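Local coordinates for invasion protein INVA (Salmonella enterica, PDB 2X49) that is an export-apparatus protein of a type III secretion system involved in Salmonella invasion of the intestinal epithelium, at residues E143-G146 / I147-K151. Numbering follows the deposited sequence.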
ATOM      1  N   GLU A 143       4.971  -4.662 -12.684  1.00 15.34           N
ATOM      2  CA  GLU A 143       6.017  -4.101 -13.558  1.00 16.27           C
ATOM      3  C   GLU A 143       7.336  -4.803 -13.388  1.00 16.44           C
ATOM      4  O   GLU A 143       8.159  -4.779 -14.320  1.00 17.88           O
ATOM      5  CB  GLU A 143       6.207  -2.567 -13.373  1.00 16.92           C
ATOM      6  CG  GLU A 143       4.986  -1.723 -13.787  1.00 18.53           C
ATOM      7  CD  GLU A 143       4.777  -1.634 -15.296  1.00 24.24           C
ATOM      8  OE1 GLU A 143       5.684  -2.015 -16.082  1.00 24.03           O
ATOM      9  OE2 GLU A 143       3.694  -1.145 -15.694  1.00 28.61           O
ATOM     10  N   TYR A 144       7.518  -5.434 -12.235  1.00 15.71           N
ATOM     11  CA  TYR A 144       8.839  -6.040 -11.837  1.00 17.38           C
ATOM     12  C   TYR A 144       8.792  -7.405 -11.156  1.00 17.57           C
ATOM     13  O   TYR A 144       9.783  -7.930 -10.666  1.00 17.68           O
ATOM     14  CB  TYR A 144       9.684  -5.038 -10.982  1.00 18.70           C
ATOM     15  CG  TYR A 144       9.018  -4.640  -9.722  1.00 17.89           C
ATOM     16  CD1 TYR A 144       9.048  -5.466  -8.600  1.00 19.17           C
ATOM     17  CD2 TYR A 144       8.233  -3.505  -9.659  1.00 20.04           C
ATOM     18  CE1 TYR A 144       8.358  -5.155  -7.465  1.00 20.06           C
ATOM     19  CE2 TYR A 144       7.577  -3.163  -8.546  1.00 17.47           C
ATOM     20  CZ  TYR A 144       7.603  -3.986  -7.439  1.00 21.65           C
ATOM     21  OH  TYR A 144       6.876  -3.719  -6.319  1.00 25.24           O
ATOM     22  N   PHE A 145       7.609  -7.977 -11.109  1.00 17.99           N
ATOM     23  CA  PHE A 145       7.382  -9.298 -10.432  1.00 18.17           C
ATOM     24  C   PHE A 145       6.408 -10.172 -11.207  1.00 19.16           C
ATOM     25  O   PHE A 145       5.311  -9.737 -11.557  1.00 21.84           O
ATOM     26  CB  PHE A 145       6.830  -9.061  -9.017  1.00 18.93           C
ATOM     27  CG  PHE A 145       6.598 -10.315  -8.239  1.00 18.59           C
ATOM     28  CD1 PHE A 145       7.601 -10.863  -7.461  1.00 18.47           C
ATOM     29  CD2 PHE A 145       5.359 -10.970  -8.309  1.00 20.53           C
ATOM     30  CE1 PHE A 145       7.363 -12.060  -6.749  1.00 19.41           C
ATOM     31  CE2 PHE A 145       5.154 -12.166  -7.628  1.00 22.64           C
ATOM     32  CZ  PHE A 145       6.151 -12.705  -6.863  1.00 20.82           C
ATOM     33  N   GLY A 146       6.825 -11.411 -11.413  1.00 18.45           N
ATOM     34  CA  GLY A 146       6.022 -12.443 -12.143  1.00 18.81           C
ATOM     35  C   GLY A 146       6.368 -13.881 -11.858  1.00 18.54           C
ATOM     36  O   GLY A 146       6.830 -14.239 -10.797  1.00 17.70           O
ATOM     37  N   ILE A 147       6.189 -14.705 -12.871  1.00 18.07           N
ATOM     38  CA  ILE A 147       6.314 -16.158 -12.698  1.00 17.99           C
ATOM     39  C   ILE A 147       7.723 -16.588 -12.344  1.00 17.66           C
ATOM     40  O   ILE A 147       7.943 -17.531 -11.591  1.00 18.29           O
ATOM     41  CB  ILE A 147       5.888 -16.935 -13.985  1.00 19.17           C
ATOM     42  CG1 ILE A 147       4.390 -16.808 -14.188  1.00 22.25           C
ATOM     43  CG2 ILE A 147       6.298 -18.361 -13.870  1.00 21.63           C
ATOM     44  CD1 ILE A 147       3.583 -17.437 -13.079  1.00 27.31           C
ATOM     45  N   GLN A 148       8.687 -15.912 -12.938  1.00 15.18           N
ATOM     46  CA  GLN A 148      10.095 -16.279 -12.716  1.00 16.13           C
ATOM     47  C   GLN A 148      10.453 -16.039 -11.267  1.00 15.29           C
ATOM     48  O   GLN A 148      11.097 -16.865 -10.639  1.00 15.35           O
ATOM     49  CB  GLN A 148      11.100 -15.570 -13.655  1.00 15.68           C
ATOM     50  CG  GLN A 148      11.024 -16.030 -15.094  1.00 19.06           C
ATOM     51  CD  GLN A 148      10.877 -17.525 -15.260  1.00 19.16           C
ATOM     52  OE1 GLN A 148       9.803 -17.995 -15.636  1.00 22.54           O
ATOM     53  NE2 GLN A 148      11.959 -18.283 -15.042  1.00 18.86           N
ATOM     54  N   GLU A 149       9.993 -14.901 -10.736  1.00 16.61           N
ATOM     55  CA  GLU A 149      10.253 -14.554  -9.325  1.00 16.60           C
ATOM     56  C   GLU A 149       9.514 -15.514  -8.399  1.00 15.88           C
ATOM     57  O   GLU A 149      10.030 -15.995  -7.385  1.00 17.72           O
ATOM     58  CB  GLU A 149       9.848 -13.126  -9.040  1.00 17.04           C
ATOM     59  CG  GLU A 149      10.745 -12.083  -9.646  1.00 17.99           C
ATOM     60  CD  GLU A 149      10.660 -11.969 -11.167  1.00 20.14           C
ATOM     61  OE1 GLU A 149       9.539 -12.093 -11.752  1.00 18.87           O
ATOM     62  OE2 GLU A 149      11.728 -11.740 -11.776  1.00 24.41           O
ATOM     63  N   THR A 150       8.291 -15.813  -8.775  1.00 15.23           N
ATOM     64  CA  THR A 150       7.482 -16.768  -7.990  1.00 15.31           C
ATOM     65  C   THR A 150       8.148 -18.151  -7.949  1.00 14.62           C
ATOM     66  O   THR A 150       8.255 -18.820  -6.924  1.00 14.19           O
ATOM     67  CB  THR A 150       6.057 -16.869  -8.579  1.00 14.86           C
ATOM     68  OG1 THR A 150       5.428 -15.590  -8.513  1.00 15.32           O
ATOM     69  CG2 THR A 150       5.199 -17.935  -7.873  1.00 16.36           C
ATOM     70  N   LYS A 151       8.646 -18.571  -9.094  1.00 14.16           N
ATOM     71  CA  LYS A 151       9.207 -19.919  -9.203  1.00 15.44           C
ATOM     72  C   LYS A 151      10.450 -20.019  -8.311  1.00 15.92           C
ATOM     73  O   LYS A 151      10.762 -21.061  -7.730  1.00 17.01           O
ATOM     74  CB  LYS A 151       9.499 -20.276 -10.668  1.00 15.89           C
ATOM     75  CG  LYS A 151      10.335 -21.541 -10.851  1.00 18.51           C
ATOM     76  CD  LYS A 151       9.568 -22.828 -10.557  1.00 20.66           C
ATOM     77  CE  LYS A 151      10.307 -24.015 -11.180  1.00 21.97           C
ATOM     78  NZ  LYS A 151      10.169 -25.297 -10.411  1.00 23.36           N
TER
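The backbone N of G146 gives its hydrogen to OE1 of E149, 2.8 Å away. The bond is bent, at 139° at the hydrogen. The N-H meets the anti side of the carboxylate and lies 24° out of its plane. E149 reaches back because its chain folds at chi2, which turns the carboxylate toward the residue before the helix. The other oxygen, OE2, is hydrogen-bonded to the hydroxyl of S2, so the two carboxylate oxygens have separate partners.

G146 is the N-cap of helix 147-158, and E149 is the third residue after it. A side chain at that position accepting the N-cap N-H is the returning half of a capping box. Glycine has no side chain to supply the other half. On its carbonyl side, G146 O accepts the first i to i+4 backbone bond of the helix, from T150 N, at 2.9 Å and fairly straight.

The ring of F145 packs obliquely against the same turn. Its CE1 lies 3.5 Å from CB of E149, and its CZ lies 3.4 Å from OG1 of T150. CG of F145 stands anti to the backbone N (chi1 -179°), which carries the ring to these two side chains. The contact with T150 is packing; the polar partner of its hydroxyl is S178 OG, on helix 174-185.

In this C-terminal domain of InvA, the E149 carboxylate thus satisfies a buried backbone N-H where the loop after helix 125-139 enters the next helix. Its negative charge beside the helix N-terminus would probably be stabilised by the helix dipole.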